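PDB 2FGC: acetolactate synthase, small subunit from Thermotoga maritima, which is a small, probably regulatory subunit built from an ACT domain followed by a second domain of an antiparallel sheet and helices, here paired with another copy of itself. Local coordinates for residues 154-159 with 174-179; 31-36 with 72-77. All blocks are in the same frame, centred on the assembly; numbering follows the deposited sequence.

Contact 2 comes first along the chain and is complete before contact 1 begins, so the two follow in series. Contact 2 joins strands 28-37 and 70-79 inside the four-stranded antiparallel sheet of the ACT domain. Contact 1 sets the start of helix 156-165 against strand 171-183, which is outermost within this chain in the second four-stranded antiparallel sheet. Their centres are about 17 Å apart, yet their side chains meet: Ile179 CG1 of contact 1 lies 3.8 Å from CE of Met76 in contact 2. Ile179 therefore touches both Arg156 and the ACT sheet, joining the two domains of one chain.

Contact 1. Residues 154-159 with 174-179; sequences GARSKV and IARTGI
The nearest CA atoms are those of Arg156 and Ile179, 7.4 Å apart, as the first turn of helix 156-165 faces strand 171-183 at a distance that only side chains can span. Arg156 does most of the spanning. Its CG stands anti to the backbone N (chi1 167°) and the chain stays extended until it bends at chi3, which carries the guanidinium over to Ile179. The two side chains cross at about a right angle: Ile179 CD1 touches Arg156 CB at 3.7 Å, while CG1 lies over one face of the guanidinium, toward its rim. A long side chain suits this place because its CB and guanidinium end rest on isoleucine while its charge reaches further, to a salt bridge between NE and Glu114 on strand 110-121.

Arg176 comes from the strand with a chain bent at chi2 and chi3. Its guanidinium plane is nearly perpendicular to that of Arg156, at 87°, and its NH1 is 4.1 Å from Arg156 NE. Val159, one helical turn after Arg156, adds a branched apolar surface, with CG1 4.5 Å from Arg176 NH1. Further along the strand, Thr177 OG1 donates to Gly178 O at 2.9 Å, in the carbonyl plane and on a lone pair. Gly178 CA lies 4.4 Å from Arg156 NH2, obliquely.

The two guanidinium groups gather round acids: Glu114 pairs with Arg156, and Glu160 on the same helix forms a salt bridge with Arg176. These carboxylates probably let the arginines sit side by side, next to the apolar packing of Ile179.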
loop_
_atom_site.group_PDB
_atom_site.type_symbol
_atom_site.label_atom_id
_atom_site.label_comp_id
_atom_site.label_asym_id
_atom_site.label_seq_id
_atom_site.Cartn_x
_atom_site.Cartn_y
_atom_site.Cartn_z
ATOM N N GLY A 154 -5.403 9.606 -1.893
ATOM C CA GLY A 154 -5.170 11.062 -1.597
ATOM C C GLY A 154 -4.361 11.125 -0.366
ATOM O O GLY A 154 -3.939 10.099 0.110
ATOM N N ALA A 155 -4.156 12.310 0.188
ATOM C CA ALA A 155 -3.597 12.433 1.531
ATOM C C ALA A 155 -4.395 11.596 2.557
ATOM O O ALA A 155 -5.595 11.330 2.391
ATOM C CB ALA A 155 -3.576 13.911 1.942
ATOM N N ARG A 156 -3.754 11.190 3.630
ATOM C CA ARG A 156 -4.440 10.366 4.621
ATOM C C ARG A 156 -5.688 11.057 5.208
ATOM O O ARG A 156 -6.733 10.419 5.418
ATOM C CB ARG A 156 -3.504 9.894 5.733
ATOM C CG ARG A 156 -4.250 9.301 6.924
ATOM C CD ARG A 156 -3.322 8.580 7.865
ATOM N NE ARG A 156 -2.955 7.253 7.366
ATOM C CZ ARG A 156 -2.251 6.350 8.046
ATOM N NH1 ARG A 156 -1.834 6.625 9.296
ATOM N NH2 ARG A 156 -1.966 5.171 7.465
ATOM N N SER A 157 -5.613 12.359 5.437
ATOM C CA SER A 157 -6.793 13.069 5.895
ATOM C C SER A 157 -7.901 13.222 4.821
ATOM O O SER A 157 -9.032 13.484 5.149
ATOM C CB SER A 157 -6.387 14.423 6.502
ATOM O OG SER A 157 -5.838 15.239 5.490
ATOM N N LYS A 158 -7.614 13.052 3.542
ATOM C CA LYS A 158 -8.712 13.066 2.568
ATOM C C LYS A 158 -9.417 11.692 2.612
ATOM O O LYS A 158 -10.657 11.597 2.636
ATOM C CB LYS A 158 -8.199 13.405 1.181
ATOM C CG LYS A 158 -9.256 13.206 0.051
ATOM C CD LYS A 158 -8.777 13.753 -1.290
ATOM C CE LYS A 158 -9.368 13.001 -2.476
ATOM N NZ LYS A 158 -9.134 13.679 -3.795
ATOM N N VAL A 159 -8.605 10.643 2.663
ATOM C CA VAL A 159 -9.067 9.278 2.731
ATOM C C VAL A 159 -9.913 9.079 3.983
ATOM O O VAL A 159 -10.990 8.495 3.907
ATOM C CB VAL A 159 -7.887 8.264 2.607
ATOM C CG1 VAL A 159 -8.399 6.832 2.695
ATOM C CG2 VAL A 159 -7.209 8.414 1.239
ATOM N N ILE A 174 -13.102 -2.516 4.368
ATOM C CA ILE A 174 -12.144 -1.468 4.032
ATOM C C ILE A 174 -10.795 -2.117 3.980
ATOM O O ILE A 174 -10.409 -2.835 4.952
ATOM C CB ILE A 174 -12.085 -0.337 5.047
ATOM C CG1 ILE A 174 -13.402 0.430 5.065
ATOM C CG2 ILE A 174 -10.927 0.628 4.699
ATOM C CD1 ILE A 174 -13.487 1.500 6.195
ATOM N N ALA A 175 -10.088 -1.897 2.859
ATOM C CA ALA A 175 -8.699 -2.400 2.676
ATOM C C ALA A 175 -7.870 -1.239 2.199
ATOM O O ALA A 175 -8.161 -0.636 1.178
ATOM C CB ALA A 175 -8.635 -3.584 1.673
ATOM N N ARG A 176 -6.781 -1.000 2.912
ATOM C CA ARG A 176 -6.052 0.248 2.883
ATOM C C ARG A 176 -4.575 -0.060 2.736
ATOM O O ARG A 176 -4.087 -1.044 3.271
ATOM C CB ARG A 176 -6.236 0.953 4.211
ATOM C CG ARG A 176 -7.340 1.935 4.273
ATOM C CD ARG A 176 -6.846 3.133 5.014
ATOM N NE ARG A 176 -7.731 3.540 6.085
ATOM C CZ ARG A 176 -7.564 4.651 6.784
ATOM N NH1 ARG A 176 -6.548 5.449 6.519
ATOM N NH2 ARG A 176 -8.408 4.964 7.746
ATOM N N THR A 177 -3.860 0.794 2.024
ATOM C CA THR A 177 -2.405 0.695 1.944
ATOM C C THR A 177 -1.915 1.591 3.085
ATOM O O THR A 177 -2.685 2.384 3.648
ATOM C CB THR A 177 -1.956 1.227 0.580
ATOM O OG1 THR A 177 -2.097 2.669 0.552
ATOM C CG2 THR A 177 -2.822 0.617 -0.546
ATOM N N GLY A 178 -0.659 1.530 3.464
ATOM C CA GLY A 178 -0.215 2.661 4.288
ATOM C C GLY A 178 0.093 3.910 3.461
ATOM O O GLY A 178 -0.355 4.069 2.323
ATOM N N ILE A 179 0.911 4.787 4.009
ATOM C CA ILE A 179 1.348 5.955 3.283
ATOM C C ILE A 179 2.538 5.610 2.369
ATOM O O ILE A 179 3.512 4.972 2.818
ATOM C CB ILE A 179 1.815 6.991 4.300
ATOM C CG1 ILE A 179 0.713 7.283 5.332
ATOM C CG2 ILE A 179 2.365 8.232 3.619
ATOM C CD1 ILE A 179 -0.471 8.061 4.774
#

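Contact 2. Residues 31-36 with 72-77; sequences LVSMLV and RLVIMV
Strands 31-36 and 72-77 are antiparallel neighbours at the centre of the ACT-domain sheet, flanked by strands 97-102 and 56-64. Val32 with Ile75 and Met34 with Leu73 are hydrogen-bonded pairs; Val32 N reaches Ile75 O at 2.8 Å, whereas the bond from Met34 N to Leu73 O is weak. CA-H...O contacts, such as Val74 CA to Val32 O at 3.2 Å, supplement them.

On the face of Leu31, Ser33 and Leu35, Leu31 CD2 meets the terminal CE of selenomethionine Met76 at 3.5 Å. Arg72 starts out extended, chi1 173°, and turns at chi3, bringing NH1 to Ser33 OG at 3.0 Å with the hydroxyl oxygen in the guanidinium plane. Leu35 CD1 sits over one face of that group, 3.6 Å from Arg72 CZ. On the other side of the sheet, the face of Val32, Met34, Leu73 and Ile75, the flexible chain of selenomethionine Met34 crosses Ile75. At the segment's end, Val36 CG2 packs on Leu73 CD1 at 3.9 Å. Beta-branched valine and isoleucine suit such extended strands.

A small serine accepts Arg72 NH1 while Glu66 forms a salt bridge with NH2; with Leu35 they limit the guanidinium's turning, and Glu66 probably offsets its charge.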
loop_
_atom_site.group_PDB
_atom_site.type_symbol
_atom_site.label_atom_id
_atom_site.label_comp_id
_atom_site.label_asym_id
_atom_site.label_seq_id
_atom_site.Cartn_x
_atom_site.Cartn_y
_atom_site.Cartn_z
ATOM N N LEU A 31 8.808 10.001 8.649
ATOM C CA LEU A 31 8.706 9.167 7.484
ATOM C C LEU A 31 10.079 8.786 6.929
ATOM O O LEU A 31 10.961 9.621 6.811
ATOM C CB LEU A 31 7.874 9.888 6.431
ATOM C CG LEU A 31 6.350 9.825 6.546
ATOM C CD1 LEU A 31 5.668 10.943 5.700
ATOM C CD2 LEU A 31 5.831 8.410 6.159
ATOM N N VAL A 32 10.264 7.515 6.609
ATOM C CA VAL A 32 11.543 7.082 6.061
ATOM C C VAL A 32 11.364 6.104 4.889
ATOM O O VAL A 32 10.490 5.240 4.859
ATOM C CB VAL A 32 12.585 6.690 7.170
ATOM C CG1 VAL A 32 11.949 5.946 8.296
ATOM C CG2 VAL A 32 13.718 5.920 6.623
ATOM N N SER A 33 12.154 6.303 3.870
ATOM C CA SER A 33 12.074 5.424 2.756
ATOM C C SER A 33 13.322 4.553 2.751
ATOM O O SER A 33 14.385 4.972 3.200
ATOM C CB SER A 33 11.970 6.263 1.494
ATOM O OG SER A 33 11.582 5.423 0.445
HETATM N N MSE A 34 13.214 3.335 2.252
HETATM C CA MSE A 34 14.300 2.428 2.436
HETATM C C MSE A 34 14.399 1.433 1.309
HETATM O O MSE A 34 13.414 0.834 0.943
HETATM C CB MSE A 34 13.992 1.677 3.697
HETATM C CG MSE A 34 15.138 1.168 4.364
HETATM SE SE MSE A 34 14.469 0.392 6.064
HETATM C CE MSE A 34 13.662 2.107 6.962
ATOM N N LEU A 35 15.601 1.206 0.802
ATOM C CA LEU A 35 15.787 0.345 -0.356
ATOM C C LEU A 35 16.381 -0.931 0.185
ATOM O O LEU A 35 17.375 -0.863 0.884
ATOM C CB LEU A 35 16.754 1.025 -1.316
ATOM C CG LEU A 35 16.545 0.999 -2.827
ATOM C CD1 LEU A 35 15.124 1.291 -3.228
ATOM C CD2 LEU A 35 17.478 2.039 -3.452
ATOM N N VAL A 36 15.757 -2.082 -0.071
ATOM C CA VAL A 36 16.252 -3.351 0.486
ATOM C C VAL A 36 16.403 -4.442 -0.618
ATOM O O VAL A 36 15.547 -4.554 -1.507
ATOM C CB VAL A 36 15.366 -3.861 1.713
ATOM C CG1 VAL A 36 14.952 -2.704 2.679
ATOM C CG2 VAL A 36 14.113 -4.513 1.242
ATOM N N ARG A 72 11.370 -1.051 -2.175
ATOM C CA ARG A 72 11.365 0.187 -1.425
ATOM C C ARG A 72 10.225 0.130 -0.458
ATOM O O ARG A 72 9.096 -0.214 -0.822
ATOM C CB ARG A 72 11.222 1.373 -2.357
ATOM C CG ARG A 72 11.040 2.729 -1.651
ATOM C CD ARG A 72 11.137 3.918 -2.669
ATOM N NE ARG A 72 12.410 3.953 -3.425
ATOM C CZ ARG A 72 13.512 4.547 -2.983
ATOM N NH1 ARG A 72 13.511 5.115 -1.792
ATOM N NH2 ARG A 72 14.615 4.573 -3.708
ATOM N N LEU A 73 10.559 0.467 0.772
ATOM C CA LEU A 73 9.683 0.476 1.921
ATOM C C LEU A 73 9.583 1.864 2.447
ATOM O O LEU A 73 10.596 2.515 2.631
ATOM C CB LEU A 73 10.346 -0.271 3.068
ATOM C CG LEU A 73 10.031 -1.732 3.208
ATOM C CD1 LEU A 73 10.877 -2.473 2.211
ATOM C CD2 LEU A 73 10.390 -2.110 4.606
ATOM N N VAL A 74 8.373 2.270 2.785
ATOM C CA VAL A 74 8.141 3.545 3.402
ATOM C C VAL A 74 7.559 3.214 4.722
ATOM O O VAL A 74 6.642 2.394 4.818
ATOM C CB VAL A 74 7.161 4.401 2.609
ATOM C CG1 VAL A 74 6.921 5.755 3.316
ATOM C CG2 VAL A 74 7.762 4.642 1.207
ATOM N N ILE A 75 8.143 3.828 5.741
ATOM C CA ILE A 75 7.813 3.546 7.112
ATOM C C ILE A 75 7.511 4.875 7.754
ATOM O O ILE A 75 8.177 5.877 7.520
ATOM C CB ILE A 75 8.965 2.777 7.828
ATOM C CG1 ILE A 75 9.247 1.496 7.085
ATOM C CG2 ILE A 75 8.563 2.329 9.184
ATOM C CD1 ILE A 75 10.556 0.845 7.503
HETATM N N MSE A 76 6.462 4.877 8.536
HETATM C CA MSE A 76 6.196 5.994 9.366
HETATM C C MSE A 76 6.350 5.516 10.800
HETATM O O MSE A 76 5.917 4.438 11.140
HETATM C CB MSE A 76 4.814 6.499 9.074
HETATM C CG MSE A 76 4.593 7.814 9.719
HETATM SE SE MSE A 76 2.751 8.364 9.494
HETATM C CE MSE A 76 2.840 9.408 7.728
ATOM N N VAL A 77 7.022 6.300 11.627
ATOM C CA VAL A 77 7.307 5.895 13.006
ATOM C C VAL A 77 7.043 7.050 13.943
ATOM O O VAL A 77 7.431 8.177 13.669
ATOM C CB VAL A 77 8.770 5.396 13.203
ATOM C CG1 VAL A 77 8.943 3.983 12.658
ATOM C CG2 VAL A 77 9.773 6.341 12.540
#